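Local coordinates for cell wall mannoprotein 1 (Neosartorya fumigata, PDB 5J5L), which binds lipids such as arachidonic acid in a helical bundle and is probably a cell-wall antigen targeted by the host humoral immune response, at residues A[68-73]-A[131-136]; A[75-80]-A[138-143]; A[82-87]-A[142-147]. One frame throughout, in Å; residues are numbered along the deposited sequence.

Contact 1: residues A[68-73]-A[131-136]; sequences SVTNAL and DTIASG
Thr-70, Leu-73, Thr-132 and Ile-133 meet without a ring, amide or carboxylate among them, so there are no flat faces or edges to pair; methyl groups of branched side chains and the hydroxyl of Thr-70 fill the seam. Ile-133 occupies its middle, opposite Thr-70, with the two CA atoms 6.2 Å apart. Its long branch lies anti to its own carbonyl carbon (chi1 -69°) and is extended further out, carrying CD1 across to Thr-70. There the methyl CD1 of Ile-133 comes within 3.5 Å of OG1 of Thr-70, a van der Waals contact. The CG2 methyl of Thr-70 rests 3.8 Å from CG1 of Ile-133, the two side chains meeting at a slant. That same methyl also lies 3.8 Å from CG2 of Thr-132; the side chains of Thr-70 and Thr-132 cross at about a right angle, on the more open flank. On the other branch of Ile-133, CG2 presses on CD2 of Leu-73 at 3.4 Å, tighter than usual for two carbons, so packing is close here. Leu-73 reaches this point with CG pointing opposite to its backbone N (chi1 180°), again roughly perpendicular to its partner. The hydroxyl of Thr-70 is satisfied within its own helix by a hydrogen bond to the carbonyl O of Ser-66 one turn earlier, a bond that ties down OG1 and is consistent with the methyl CG2 being turned toward Thr-132. The local axes run 9.9 Å apart and 9° from parallel, joining helix 63-89 to helix 127-150 in an all-helical bundle. Helix 100-124 covers the inner side, with Leu-121 on Val-69 and Leu-73 and with Ser-118 and Gln-122 on Ile-133, while helix 3-26 packs against helix 63-89 through Ile-6, Leu-7 and Leu-10.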
loop_
_atom_site.group_PDB
_atom_site.type_symbol
_atom_site.label_atom_id
_atom_site.label_comp_id
_atom_site.label_asym_id
_atom_site.label_seq_id
_atom_site.Cartn_x
_atom_site.Cartn_y
_atom_site.Cartn_z
ATOM N N SER A 68 11.795 -9.516 10.563
ATOM C CA SER A 68 11.310 -8.171 10.850
ATOM C C SER A 68 10.665 -7.552 9.604
ATOM O O SER A 68 9.560 -7.026 9.684
ATOM C CB SER A 68 12.433 -7.272 11.377
ATOM O OG SER A 68 12.925 -7.697 12.646
ATOM N N VAL A 69 11.330 -7.635 8.453
ATOM C CA VAL A 69 10.797 -7.026 7.219
ATOM C C VAL A 69 9.535 -7.765 6.760
ATOM O O VAL A 69 8.533 -7.143 6.393
ATOM C CB VAL A 69 11.889 -6.984 6.131
ATOM C CG1 VAL A 69 11.312 -6.693 4.767
ATOM C CG2 VAL A 69 12.950 -5.955 6.502
ATOM N N THR A 70 9.553 -9.091 6.850
ATOM C CA THR A 70 8.386 -9.914 6.477
ATOM C C THR A 70 7.172 -9.568 7.324
ATOM O O THR A 70 6.077 -9.353 6.811
ATOM C CB THR A 70 8.710 -11.419 6.629
ATOM O OG1 THR A 70 9.757 -11.765 5.726
ATOM C CG2 THR A 70 7.507 -12.299 6.338
ATOM N N ASN A 71 7.363 -9.502 8.633
ATOM C CA ASN A 71 6.254 -9.178 9.515
ATOM C C ASN A 71 5.741 -7.762 9.348
ATOM O O ASN A 71 4.542 -7.516 9.506
ATOM C CB ASN A 71 6.637 -9.426 10.967
ATOM C CG ASN A 71 6.633 -10.901 11.318
ATOM O OD1 ASN A 71 6.681 -11.773 10.440
ATOM N ND2 ASN A 71 6.582 -11.192 12.610
ATOM N N ALA A 72 6.646 -6.832 9.053
ATOM C CA ALA A 72 6.239 -5.453 8.834
ATOM C C ALA A 72 5.420 -5.373 7.556
ATOM O O ALA A 72 4.400 -4.685 7.523
ATOM C CB ALA A 72 7.439 -4.521 8.782
ATOM N N LEU A 73 5.859 -6.067 6.507
ATOM C CA LEU A 73 5.115 -6.039 5.239
ATOM C C LEU A 73 3.745 -6.693 5.423
ATOM O O LEU A 73 2.702 -6.108 5.058
ATOM C CB LEU A 73 5.898 -6.749 4.131
ATOM C CG LEU A 73 5.230 -6.792 2.759
ATOM C CD1 LEU A 73 5.004 -5.384 2.220
ATOM C CD2 LEU A 73 6.076 -7.612 1.814
ATOM N N ASP A 131 8.418 -17.010 0.582
ATOM C CA ASP A 131 7.150 -17.699 0.335
ATOM C C ASP A 131 6.028 -17.037 1.127
ATOM O O ASP A 131 4.936 -16.802 0.601
ATOM C CB ASP A 131 7.248 -19.187 0.682
ATOM C CG ASP A 131 8.182 -19.947 -0.253
ATOM O OD1 ASP A 131 8.339 -19.515 -1.419
ATOM O OD2 ASP A 131 8.752 -20.976 0.173
ATOM N N THR A 132 6.315 -16.713 2.384
ATOM C CA THR A 132 5.355 -16.034 3.256
ATOM C C THR A 132 4.945 -14.670 2.710
ATOM O O THR A 132 3.761 -14.296 2.735
ATOM C CB THR A 132 5.959 -15.881 4.658
ATOM O OG1 THR A 132 6.217 -17.183 5.188
ATOM C CG2 THR A 132 5.038 -15.136 5.580
ATOM N N ILE A 133 5.929 -13.923 2.223
ATOM C CA ILE A 133 5.666 -12.628 1.620
ATOM C C ILE A 133 4.824 -12.763 0.355
ATOM O O ILE A 133 3.867 -12.000 0.150
ATOM C CB ILE A 133 6.969 -11.890 1.278
ATOM C CG1 ILE A 133 7.675 -11.484 2.582
ATOM C CG2 ILE A 133 6.682 -10.675 0.397
ATOM C CD1 ILE A 133 9.102 -11.016 2.408
ATOM N N ALA A 134 5.213 -13.698 -0.503
ATOM C CA ALA A 134 4.462 -13.966 -1.727
ATOM C C ALA A 134 2.996 -14.283 -1.421
ATOM O O ALA A 134 2.100 -13.741 -2.064
ATOM C CB ALA A 134 5.105 -15.089 -2.503
ATOM N N SER A 135 2.770 -15.137 -0.424
ATOM C CA SER A 135 1.416 -15.514 -0.017
ATOM C C SER A 135 0.605 -14.319 0.460
ATOM O O SER A 135 -0.533 -14.132 0.029
ATOM C CB SER A 135 1.447 -16.588 1.072
ATOM O OG SER A 135 2.100 -17.762 0.614
ATOM N N GLY A 136 1.181 -13.497 1.336
ATOM C CA GLY A 136 0.512 -12.277 1.778
ATOM C C GLY A 136 0.256 -11.294 0.648
ATOM O O GLY A 136 -0.764 -10.618 0.612
#

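Contact 2: residues A[75-80]-A[138-143]; sequences GLKPDI and QDIDAA
Lys-77 and Asp-139 slant across one another at the outer margin, while Ile-80 and Ile-140 meet at about a right angle farther in. The lysine chain leaves its helix with CG anti to the backbone N, then bends at chi3 (-65°), which swings CE and NZ along the aspartate. NZ of Lys-77 donates to OD2 of Asp-139 at 3.0 Å, a salt bridge on the anti lone pair, the one turned away from the other carboxylate oxygen. Before the charged ends meet, the methylenes have already packed: CE of Lys-77 lies 3.9 Å from CB of Asp-139, and CG of Lys-77 lies 4.1 Å from CG1 of Ile-140. The lysine stem thus shields the edge of the isoleucine contact, where CD1 of Ile-80 meets CD1 of Ile-140 at 3.9 Å.

Helix 63-89 is kinked here: the N atoms of Lys-77 and Pro-78 make no bond to the preceding turn, and the proline nitrogen has no hydrogen to give. The local axes still run only 12° from parallel, 10.0 Å apart. Ile-80 also touches the bound arachidonic acid and Ile-17 of helix 3-26. This is parallel helix packing in an all-helical bundle, with a Lys-Asp salt bridge at the rim of an apolar interior in which Ile-80 lines the arachidonic acid pocket.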
loop_
_atom_site.group_PDB
_atom_site.type_symbol
_atom_site.label_atom_id
_atom_site.label_comp_id
_atom_site.label_asym_id
_atom_site.label_seq_id
_atom_site.Cartn_x
_atom_site.Cartn_y
_atom_site.Cartn_z
ATOM N N GLY A 75 2.118 -7.123 8.127
ATOM C CA GLY A 75 1.336 -6.268 9.021
ATOM C C GLY A 75 0.593 -5.166 8.314
ATOM O O GLY A 75 -0.433 -4.683 8.811
ATOM N N LEU A 76 1.058 -4.776 7.127
ATOM C CA LEU A 76 0.300 -3.825 6.303
ATOM C C LEU A 76 -1.020 -4.398 5.757
ATOM O O LEU A 76 -1.928 -3.638 5.441
ATOM C CB LEU A 76 1.153 -3.297 5.138
ATOM C CG LEU A 76 2.431 -2.532 5.484
ATOM C CD1 LEU A 76 3.241 -2.204 4.231
ATOM C CD2 LEU A 76 2.133 -1.263 6.273
ATOM N N LYS A 77 -1.135 -5.726 5.652
ATOM C CA LYS A 77 -2.255 -6.336 4.938
ATOM C C LYS A 77 -3.625 -5.900 5.506
ATOM O O LYS A 77 -4.478 -5.414 4.751
ATOM C CB LYS A 77 -2.131 -7.871 4.902
ATOM C CG LYS A 77 -3.272 -8.585 4.179
ATOM C CD LYS A 77 -3.449 -10.020 4.653
ATOM C CE LYS A 77 -2.248 -10.882 4.318
ATOM N NZ LYS A 77 -2.467 -12.301 4.709
ATOM N N PRO A 78 -3.834 -6.060 6.827
ATOM C CA PRO A 78 -5.144 -5.628 7.341
ATOM C C PRO A 78 -5.390 -4.127 7.195
ATOM O O PRO A 78 -6.535 -3.712 7.013
ATOM C CB PRO A 78 -5.113 -6.029 8.819
ATOM C CG PRO A 78 -3.691 -6.283 9.141
ATOM C CD PRO A 78 -3.018 -6.697 7.871
ATOM N N ASP A 79 -4.335 -3.321 7.265
ATOM C CA ASP A 79 -4.481 -1.874 7.072
ATOM C C ASP A 79 -4.896 -1.559 5.644
ATOM O O ASP A 79 -5.734 -0.684 5.397
ATOM C CB ASP A 79 -3.197 -1.131 7.418
ATOM C CG ASP A 79 -2.799 -1.289 8.879
ATOM O OD1 ASP A 79 -3.640 -1.710 9.701
ATOM O OD2 ASP A 79 -1.640 -1.006 9.188
ATOM N N ILE A 80 -4.317 -2.285 4.690
ATOM C CA ILE A 80 -4.652 -2.109 3.285
ATOM C C ILE A 80 -6.095 -2.514 3.018
ATOM O O ILE A 80 -6.850 -1.775 2.371
ATOM C CB ILE A 80 -3.662 -2.898 2.392
ATOM C CG1 ILE A 80 -2.278 -2.268 2.485
ATOM C CG2 ILE A 80 -4.150 -2.971 0.941
ATOM C CD1 ILE A 80 -1.173 -3.166 1.959
ATOM N N GLN A 138 -0.271 -12.063 -2.531
ATOM C CA GLN A 138 -1.463 -12.606 -3.223
ATOM C C GLN A 138 -2.759 -12.050 -2.623
ATOM O O GLN A 138 -3.691 -11.693 -3.351
ATOM C CB GLN A 138 -1.525 -14.127 -3.154
ATOM C CG GLN A 138 -0.521 -14.865 -4.004
ATOM C CD GLN A 138 -0.765 -16.353 -3.928
ATOM O OE1 GLN A 138 -0.135 -17.052 -3.144
ATOM N NE2 GLN A 138 -1.728 -16.832 -4.699
ATOM N N ASP A 139 -2.810 -11.981 -1.294
ATOM C CA ASP A 139 -3.996 -11.469 -0.591
ATOM C C ASP A 139 -4.180 -9.971 -0.789
ATOM O O ASP A 139 -5.297 -9.482 -0.989
ATOM C CB ASP A 139 -3.898 -11.797 0.914
ATOM C CG ASP A 139 -3.938 -13.292 1.206
ATOM O OD1 ASP A 139 -4.467 -14.090 0.396
ATOM O OD2 ASP A 139 -3.412 -13.678 2.277
ATOM N N ILE A 140 -3.076 -9.235 -0.744
ATOM C CA ILE A 140 -3.099 -7.804 -0.994
ATOM C C ILE A 140 -3.561 -7.553 -2.437
ATOM O O ILE A 140 -4.404 -6.703 -2.693
ATOM C CB ILE A 140 -1.707 -7.178 -0.734
ATOM C CG1 ILE A 140 -1.383 -7.236 0.773
ATOM C CG2 ILE A 140 -1.644 -5.744 -1.260
ATOM C CD1 ILE A 140 0.026 -6.803 1.136
ATOM N N ASP A 141 -3.005 -8.318 -3.380
ATOM C CA ASP A 141 -3.418 -8.199 -4.787
ATOM C C ASP A 141 -4.904 -8.520 -5.006
ATOM O O ASP A 141 -5.576 -7.855 -5.791
ATOM C CB ASP A 141 -2.542 -9.081 -5.687
ATOM C CG ASP A 141 -1.144 -8.523 -5.885
ATOM O OD1 ASP A 141 -0.952 -7.290 -5.809
ATOM O OD2 ASP A 141 -0.223 -9.339 -6.109
ATOM N N ALA A 142 -5.416 -9.531 -4.315
ATOM C CA ALA A 142 -6.836 -9.858 -4.371
ATOM C C ALA A 142 -7.693 -8.680 -3.917
ATOM O O ALA A 142 -8.713 -8.379 -4.514
ATOM C CB ALA A 142 -7.142 -11.073 -3.516
ATOM N N ALA A 143 -7.272 -8.031 -2.835
ATOM C CA ALA A 143 -8.013 -6.890 -2.310
ATOM C C ALA A 143 -8.021 -5.704 -3.290
ATOM O O ALA A 143 -9.061 -5.085 -3.524
ATOM C CB ALA A 143 -7.467 -6.470 -0.951
#

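Contact 3: residues A[82-87]-A[142-147]; sequences TSLDAI and AAFSSA. With ACD (arachidonic acid), chain B.
Leu-84 fills the contact: both methyls pack on helix 127-150, and CD2 also touches the bound arachidonic acid. CD1 of Leu-84 sits 3.7 Å from CB of Ala-143 and extends over one face of the Phe-144 ring. CD2 of Leu-84 lies 3.9 Å from CB of Ala-147 and, on the lipid side, 3.7 Å from C16 of arachidonic acid. The side chain points CG opposite to its carbonyl carbon (chi1 -70°) and continues extended, so that the fork of the leucine straddles these neighbours. CD1 of Leu-84 also reaches the backbone of Ala-143, 3.7 Å from its C, whereas Ala-147, one turn on, is met through its CB.

Phe-144 leads away from Leu-84 at its CB but turns its ring back, and CZ of Phe-144 meets C19 of the lipid at 3.9 Å. The saturated tail of the fatty acid thus comes in obliquely near CZ. From the other helix, OG of Ser-83 approaches C16 of arachidonic acid at 3.6 Å; this hydroxyl has a weak hydrogen bond to Thr-21. Farther along the lipid, CD1 of Ile-87 lies 4.0 Å from C3, close to the carboxylate end. These four residues, Ser-83, Leu-84, Ile-87 and Phe-144, belong to the ligand pocket.

Around this shell, Leu-107 of helix 100-124 backs Leu-84 and Ala-147, while Leu-110 and Gln-111 touch Phe-144. Helix 3-26 packs on Ser-83 and Ala-86 through Ile-17 and Phe-24, and the local axes of 82-87 and 142-147 run 10.1 Å apart and 5° from parallel, where helix 63-89 lies beside helix 127-150.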
loop_
_atom_site.group_PDB
_atom_site.type_symbol
_atom_site.label_atom_id
_atom_site.label_comp_id
_atom_site.label_asym_id
_atom_site.label_seq_id
_atom_site.Cartn_x
_atom_site.Cartn_y
_atom_site.Cartn_z
ATOM N N THR A 82 -8.548 -2.685 5.184
ATOM C CA THR A 82 -9.403 -1.692 5.850
ATOM C C THR A 82 -9.527 -0.412 5.004
ATOM O O THR A 82 -10.628 0.144 4.840
ATOM C CB THR A 82 -8.870 -1.371 7.268
ATOM O OG1 THR A 82 -8.954 -2.546 8.093
ATOM C CG2 THR A 82 -9.668 -0.236 7.927
ATOM N N SER A 83 -8.408 0.043 4.452
ATOM C CA SER A 83 -8.383 1.273 3.661
ATOM C C SER A 83 -9.174 1.115 2.376
ATOM O O SER A 83 -9.994 1.988 2.012
ATOM C CB SER A 83 -6.929 1.697 3.377
ATOM O OG SER A 83 -6.848 3.029 2.920
ATOM N N LEU A 84 -8.964 -0.006 1.695
ATOM C CA LEU A 84 -9.705 -0.306 0.481
ATOM C C LEU A 84 -11.206 -0.430 0.765
ATOM O O LEU A 84 -12.026 0.103 0.006
ATOM C CB LEU A 84 -9.171 -1.571 -0.165
ATOM C CG LEU A 84 -7.773 -1.419 -0.789
ATOM C CD1 LEU A 84 -7.222 -2.764 -1.188
ATOM C CD2 LEU A 84 -7.827 -0.471 -1.978
ATOM N N ASP A 85 -11.561 -1.090 1.871
ATOM C CA ASP A 85 -12.971 -1.189 2.274
ATOM C C ASP A 85 -13.570 0.203 2.460
ATOM O O ASP A 85 -14.712 0.453 2.086
ATOM C CB ASP A 85 -13.145 -1.970 3.585
ATOM C CG ASP A 85 -12.950 -3.489 3.422
ATOM O OD1 ASP A 85 -12.969 -3.981 2.278
ATOM O OD2 ASP A 85 -12.795 -4.197 4.449
ATOM N N ALA A 86 -12.794 1.098 3.048
ATOM C CA ALA A 86 -13.274 2.451 3.373
ATOM C C ALA A 86 -13.571 3.298 2.147
ATOM O O ALA A 86 -14.568 4.012 2.127
ATOM C CB ALA A 86 -12.278 3.160 4.265
ATOM N N ILE A 87 -12.707 3.239 1.131
ATOM C CA ILE A 87 -12.979 3.961 -0.119
ATOM C C ILE A 87 -14.121 3.313 -0.909
ATOM O O ILE A 87 -14.985 4.015 -1.460
ATOM C CB ILE A 87 -11.710 4.188 -0.979
ATOM C CG1 ILE A 87 -12.032 5.081 -2.191
ATOM C CG2 ILE A 87 -11.081 2.904 -1.457
ATOM C CD1 ILE A 87 -12.462 6.475 -1.820
ATOM N N ALA A 142 -5.416 -9.531 -4.315
ATOM C CA ALA A 142 -6.836 -9.858 -4.371
ATOM C C ALA A 142 -7.693 -8.680 -3.917
ATOM O O ALA A 142 -8.713 -8.379 -4.514
ATOM C CB ALA A 142 -7.142 -11.073 -3.516
ATOM N N ALA A 143 -7.272 -8.031 -2.835
ATOM C CA ALA A 143 -8.013 -6.890 -2.310
ATOM C C ALA A 143 -8.021 -5.704 -3.290
ATOM O O ALA A 143 -9.061 -5.085 -3.524
ATOM C CB ALA A 143 -7.467 -6.470 -0.951
ATOM N N PHE A 144 -6.865 -5.421 -3.885
ATOM C CA PHE A 144 -6.778 -4.411 -4.934
ATOM C C PHE A 144 -7.708 -4.761 -6.102
ATOM O O PHE A 144 -8.426 -3.898 -6.611
ATOM C CB PHE A 144 -5.337 -4.281 -5.466
ATOM C CG PHE A 144 -4.477 -3.311 -4.705
ATOM C CD1 PHE A 144 -4.760 -1.949 -4.702
ATOM C CD2 PHE A 144 -3.338 -3.759 -4.052
ATOM C CE1 PHE A 144 -3.941 -1.067 -4.023
ATOM C CE2 PHE A 144 -2.519 -2.873 -3.366
ATOM C CZ PHE A 144 -2.827 -1.535 -3.348
ATOM N N SER A 145 -7.689 -6.013 -6.540
ATOM C CA SER A 145 -8.512 -6.441 -7.687
ATOM C C SER A 145 -9.987 -6.206 -7.406
ATOM O O SER A 145 -10.730 -5.776 -8.277
ATOM C CB SER A 145 -8.290 -7.908 -8.036
ATOM O OG SER A 145 -6.920 -8.139 -8.360
ATOM N N SER A 146 -10.422 -6.497 -6.184
ATOM C CA SER A 146 -11.812 -6.274 -5.824
ATOM C C SER A 146 -12.160 -4.762 -5.885
ATOM O O SER A 146 -13.158 -4.373 -6.473
ATOM C CB SER A 146 -12.085 -6.892 -4.447
ATOM O OG SER A 146 -13.415 -6.687 -4.043
ATOM N N ALA A 147 -11.342 -3.915 -5.275
ATOM C CA ALA A 147 -11.592 -2.469 -5.311
ATOM C C ALA A 147 -11.573 -1.912 -6.725
ATOM O O ALA A 147 -12.416 -1.100 -7.090
ATOM C CB ALA A 147 -10.609 -1.730 -4.423
HETATM C C1 ACD B . -11.427 11.250 -0.077
HETATM C C2 ACD B . -10.906 10.612 -1.342
HETATM C C3 ACD B . -12.047 10.374 -2.310
HETATM C C4 ACD B . -11.511 10.042 -3.704
HETATM C C5 ACD B . -10.547 11.110 -4.164
HETATM C C6 ACD B . -9.260 10.900 -4.498
HETATM C C7 ACD B . -8.607 9.541 -4.534
HETATM C C8 ACD B . -7.673 9.306 -3.358
HETATM C C9 ACD B . -7.516 8.114 -2.760
HETATM C C10 ACD B . -8.268 6.844 -3.117
HETATM C C11 ACD B . -7.443 5.952 -4.008
HETATM C C12 ACD B . -6.971 4.736 -3.699
HETATM C C13 ACD B . -7.128 3.999 -2.385
HETATM C C14 ACD B . -5.933 4.407 -1.542
HETATM C C15 ACD B . -5.320 3.617 -0.654
HETATM C C16 ACD B . -5.737 2.199 -0.384
HETATM C C17 ACD B . -4.592 1.464 0.298
HETATM C C18 ACD B . -3.418 1.249 -0.640
HETATM C C19 ACD B . -2.357 0.386 0.001
HETATM C C20 ACD B . -0.970 0.617 -0.540
HETATM O O1 ACD B . -11.785 10.458 0.805
HETATM O O2 ACD B . -11.458 12.489 0.056
#

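All three contacts follow the same seam between helices 63-89 and 127-150, which run side by side in one direction. The centres of contacts 1 and 2 lie 11 Å apart and those of contacts 2 and 3 lie 8 Å apart, with 19 Å between the centres of contacts 1 and 3. O of Gly-136 in contact 1 packs on CE of Lys-77 in contact 2 at 4.0 Å; contacts 2 and 3 share Ala-142 and Ala-143. The distance to the lipid shortens along the seam: the side chain of Leu-73 is about 9 Å from arachidonic acid and that of Ile-80 about 4 Å. Ile-80 and four residues of contact 3 belong to the pocket.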